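Cytochrome P450 268A2 Cyp268A2 (Mycobacterium marinum, PDB 6BLD) is a bacterial cytochrome P450, a mainly helical haem protein that binds (3e,5e)-6,10-dimethylundeca-3,5,9-trien-2-one in a pocket. Local coordinates at residues D12-F21 with E30-A38. Residues are numbered along the deposited sequence; the frame is centred on the assembly and turned at random.
Sequences DTIDLSSRAF and ESSFSELRA
Leu-36 and Leu-16 meet end to end through their methyls, CD1 of one lying 3.6 Å from CD1 of the other. Leu-36 CD2 lies against Ile-14 CG1 at 3.8 Å, the two side chains running alongside in opposite senses. The branches of Ile-14 divide the work. With CG2 anti to the backbone N and CG1 beside it (chi1 -59°), CG2 rests on Ser-32 CB at 3.6 Å, while the side chains of Ile-14 and Glu-35 pass at a slant, Ile-14 CD1 coming within 3.8 Å of Glu-35 OE1.

Here the loop leading into helix 19-23 packs on helix 26-39 at the periphery of the P450 fold; buried Phe-33 and Leu-36 and exposed Ser-31 and Glu-35 fit an amphipathic helix, and strand 42-45 touches Leu-16 and Leu-36 as well. Phe-21, its CG anti to the backbone N (chi1 178°), brings its ring edge to Ser-32 OG, and Phe-33 CZ also lies near that ring's plane; Leu-16 CD2 approaches the Phe-33 ring obliquely.

One water donates to Asp-15 O at 2.8 Å and also hydrogen-bonds to Ser-32 OG, joining loop and helix. Asp-12 OD2 accepts from Ile-14 N at 2.9 Å, closing an Asx turn, and the same oxygen passes 3.6 Å from Leu-36 CD2. Arg-40 forms a salt bridge with Asp-12 OD1 and a long, weak ion pair with Glu-35 OE1, a shared arginine that may offset both negative charges.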
loop_
_atom_site.group_PDB
_atom_site.type_symbol
_atom_site.label_atom_id
_atom_site.label_comp_id
_atom_site.label_asym_id
_atom_site.label_seq_id
_atom_site.Cartn_x
_atom_site.Cartn_y
_atom_site.Cartn_z
ATOM N N ASP A 12 0.147 -26.942 -4.361
ATOM C CA ASP A 12 1.549 -26.914 -3.984
ATOM C C ASP A 12 1.722 -27.335 -2.527
ATOM O O ASP A 12 0.811 -27.219 -1.702
ATOM C CB ASP A 12 2.139 -25.521 -4.203
ATOM C CG ASP A 12 3.654 -25.532 -4.263
ATOM O OD1 ASP A 12 4.205 -25.744 -5.363
ATOM O OD2 ASP A 12 4.295 -25.331 -3.210
ATOM N N THR A 13 2.919 -27.836 -2.220
ATOM C CA THR A 13 3.229 -28.239 -0.852
ATOM C C THR A 13 3.339 -27.028 0.069
ATOM O O THR A 13 2.896 -27.076 1.223
ATOM C CB THR A 13 4.523 -29.057 -0.839
ATOM O OG1 THR A 13 4.252 -30.389 -1.290
ATOM C CG2 THR A 13 5.126 -29.113 0.558
ATOM N N ILE A 14 3.905 -25.929 -0.430
ATOM C CA ILE A 14 4.152 -24.757 0.400
ATOM C C ILE A 14 2.831 -24.087 0.753
ATOM O O ILE A 14 1.974 -23.867 -0.113
ATOM C CB ILE A 14 5.098 -23.781 -0.315
ATOM C CG1 ILE A 14 6.435 -24.460 -0.625
ATOM C CG2 ILE A 14 5.313 -22.529 0.521
ATOM C CD1 ILE A 14 7.044 -25.188 0.553
ATOM N N ASP A 15 2.663 -23.755 2.030
ATOM C CA ASP A 15 1.449 -23.116 2.518
ATOM C C ASP A 15 1.571 -21.603 2.372
ATOM O O ASP A 15 2.445 -20.982 2.988
ATOM C CB ASP A 15 1.195 -23.500 3.976
ATOM C CG ASP A 15 0.097 -22.675 4.618
ATOM O OD1 ASP A 15 -0.840 -22.253 3.906
ATOM O OD2 ASP A 15 0.171 -22.451 5.845
ATOM N N LEU A 16 0.693 -21.016 1.558
ATOM C CA LEU A 16 0.597 -19.568 1.411
ATOM C C LEU A 16 -0.804 -19.047 1.709
ATOM O O LEU A 16 -1.100 -17.887 1.393
ATOM C CB LEU A 16 1.007 -19.137 -0.001
ATOM C CG LEU A 16 2.385 -19.535 -0.525
ATOM C CD1 LEU A 16 2.583 -18.973 -1.923
ATOM C CD2 LEU A 16 3.482 -19.051 0.407
ATOM N N SER A 17 -1.672 -19.866 2.305
ATOM C CA SER A 17 -3.080 -19.524 2.448
ATOM C C SER A 17 -3.586 -19.497 3.883
ATOM O O SER A 17 -4.630 -18.884 4.131
ATOM C CB SER A 17 -3.951 -20.508 1.649
ATOM O OG SER A 17 -3.342 -20.843 0.415
ATOM N N SER A 18 -2.896 -20.136 4.823
ATOM C CA SER A 18 -3.417 -20.265 6.174
ATOM C C SER A 18 -3.295 -18.949 6.940
ATOM O O SER A 18 -2.487 -18.076 6.612
ATOM C CB SER A 18 -2.688 -21.376 6.930
ATOM O OG SER A 18 -1.399 -20.955 7.340
ATOM N N ARG A 19 -4.123 -18.821 7.980
ATOM C CA ARG A 19 -4.051 -17.652 8.850
ATOM C C ARG A 19 -2.726 -17.603 9.600
ATOM O O ARG A 19 -2.159 -16.523 9.800
ATOM C CB ARG A 19 -5.221 -17.665 9.836
ATOM C CG ARG A 19 -6.501 -17.039 9.311
ATOM C CD ARG A 19 -6.219 -15.755 8.553
ATOM N NE ARG A 19 -7.393 -15.280 7.828
ATOM C CZ ARG A 19 -8.249 -14.382 8.302
ATOM N NH1 ARG A 19 -8.060 -13.854 9.504
ATOM N NH2 ARG A 19 -9.292 -14.006 7.573
ATOM N N ALA A 20 -2.221 -18.765 10.023
ATOM C CA ALA A 20 -0.985 -18.801 10.796
ATOM C C ALA A 20 0.208 -18.363 9.957
ATOM O O ALA A 20 1.131 -17.722 10.473
ATOM C CB ALA A 20 -0.759 -20.204 11.358
ATOM N N PHE A 21 0.211 -18.700 8.665
ATOM C CA PHE A 21 1.298 -18.266 7.793
ATOM C C PHE A 21 1.351 -16.748 7.698
ATOM O O PHE A 21 2.436 -16.152 7.707
ATOM C CB PHE A 21 1.139 -18.884 6.404
ATOM C CG PHE A 21 2.194 -18.453 5.424
ATOM C CD1 PHE A 21 3.444 -19.051 5.424
ATOM C CD2 PHE A 21 1.938 -17.450 4.500
ATOM C CE1 PHE A 21 4.418 -18.658 4.525
ATOM C CE2 PHE A 21 2.908 -17.052 3.598
ATOM C CZ PHE A 21 4.150 -17.660 3.611
ATOM N N GLU A 30 9.564 -15.608 4.141
ATOM C CA GLU A 30 10.582 -15.543 3.097
ATOM C C GLU A 30 11.190 -16.915 2.826
ATOM O O GLU A 30 11.529 -17.233 1.680
ATOM C CB GLU A 30 11.664 -14.530 3.480
ATOM C CG GLU A 30 12.995 -14.695 2.751
ATOM C CD GLU A 30 12.893 -14.462 1.251
ATOM O OE1 GLU A 30 11.879 -13.897 0.791
ATOM O OE2 GLU A 30 13.837 -14.846 0.528
ATOM N N SER A 31 11.327 -17.745 3.864
ATOM C CA SER A 31 11.823 -19.102 3.653
ATOM C C SER A 31 10.879 -19.906 2.769
ATOM O O SER A 31 11.323 -20.786 2.023
ATOM C CB SER A 31 12.028 -19.804 4.997
ATOM O OG SER A 31 10.941 -19.559 5.871
ATOM N N SER A 32 9.576 -19.619 2.836
ATOM C CA SER A 32 8.631 -20.224 1.905
ATOM C C SER A 32 8.733 -19.589 0.524
ATOM O O SER A 32 8.712 -20.294 -0.491
ATOM C CB SER A 32 7.206 -20.099 2.447
ATOM O OG SER A 32 7.002 -20.961 3.552
ATOM N N PHE A 33 8.847 -18.257 0.470
ATOM C CA PHE A 33 9.019 -17.576 -0.808
ATOM C C PHE A 33 10.336 -17.956 -1.474
ATOM O O PHE A 33 10.419 -17.997 -2.707
ATOM C CB PHE A 33 8.951 -16.061 -0.609
ATOM C CG PHE A 33 7.587 -15.556 -0.233
ATOM C CD1 PHE A 33 6.458 -16.009 -0.896
ATOM C CD2 PHE A 33 7.434 -14.624 0.780
ATOM C CE1 PHE A 33 5.202 -15.545 -0.553
ATOM C CE2 PHE A 33 6.180 -14.155 1.128
ATOM C CZ PHE A 33 5.063 -14.617 0.460
ATOM N N SER A 34 11.371 -18.237 -0.680
ATOM C CA SER A 34 12.678 -18.562 -1.247
ATOM C C SER A 34 12.643 -19.894 -1.986
ATOM O O SER A 34 13.153 -20.003 -3.109
ATOM C CB SER A 34 13.736 -18.585 -0.145
ATOM O OG SER A 34 15.019 -18.864 -0.679
ATOM N N GLU A 35 12.048 -20.921 -1.372
ATOM C CA GLU A 35 11.985 -22.229 -2.017
ATOM C C GLU A 35 11.139 -22.178 -3.281
ATOM O O GLU A 35 11.482 -22.801 -4.293
ATOM C CB GLU A 35 11.435 -23.278 -1.051
ATOM C CG GLU A 35 11.142 -24.619 -1.719
ATOM C CD GLU A 35 10.728 -25.695 -0.735
ATOM O OE1 GLU A 35 10.104 -26.690 -1.167
ATOM O OE2 GLU A 35 11.026 -25.551 0.467
ATOM N N LEU A 36 10.025 -21.444 -3.242
ATOM C CA LEU A 36 9.197 -21.294 -4.433
ATOM C C LEU A 36 9.959 -20.574 -5.539
ATOM O O LEU A 36 10.007 -21.045 -6.679
ATOM C CB LEU A 36 7.910 -20.549 -4.085
ATOM C CG LEU A 36 6.919 -21.311 -3.203
ATOM C CD1 LEU A 36 5.724 -20.437 -2.867
ATOM C CD2 LEU A 36 6.474 -22.597 -3.881
ATOM N N ARG A 37 10.575 -19.433 -5.213
ATOM C CA ARG A 37 11.362 -18.706 -6.203
ATOM C C ARG A 37 12.417 -19.595 -6.847
ATOM O O ARG A 37 12.726 -19.436 -8.032
ATOM C CB ARG A 37 12.035 -17.490 -5.562
ATOM C CG ARG A 37 11.131 -16.278 -5.394
ATOM C CD ARG A 37 11.931 -15.011 -5.112
ATOM N NE ARG A 37 13.016 -15.247 -4.163
ATOM C CZ ARG A 37 12.912 -15.082 -2.847
ATOM N NH1 ARG A 37 11.768 -14.675 -2.313
ATOM N NH2 ARG A 37 13.953 -15.324 -2.062
ATOM N N ALA A 38 12.969 -20.544 -6.092
ATOM C CA ALA A 38 14.048 -21.370 -6.618
ATOM C C ALA A 38 13.513 -22.560 -7.409
ATOM O O ALA A 38 14.003 -22.856 -8.504
ATOM C CB ALA A 38 14.952 -21.841 -5.477
HETATM O O HOH W 1 4.689 -22.021 4.273
#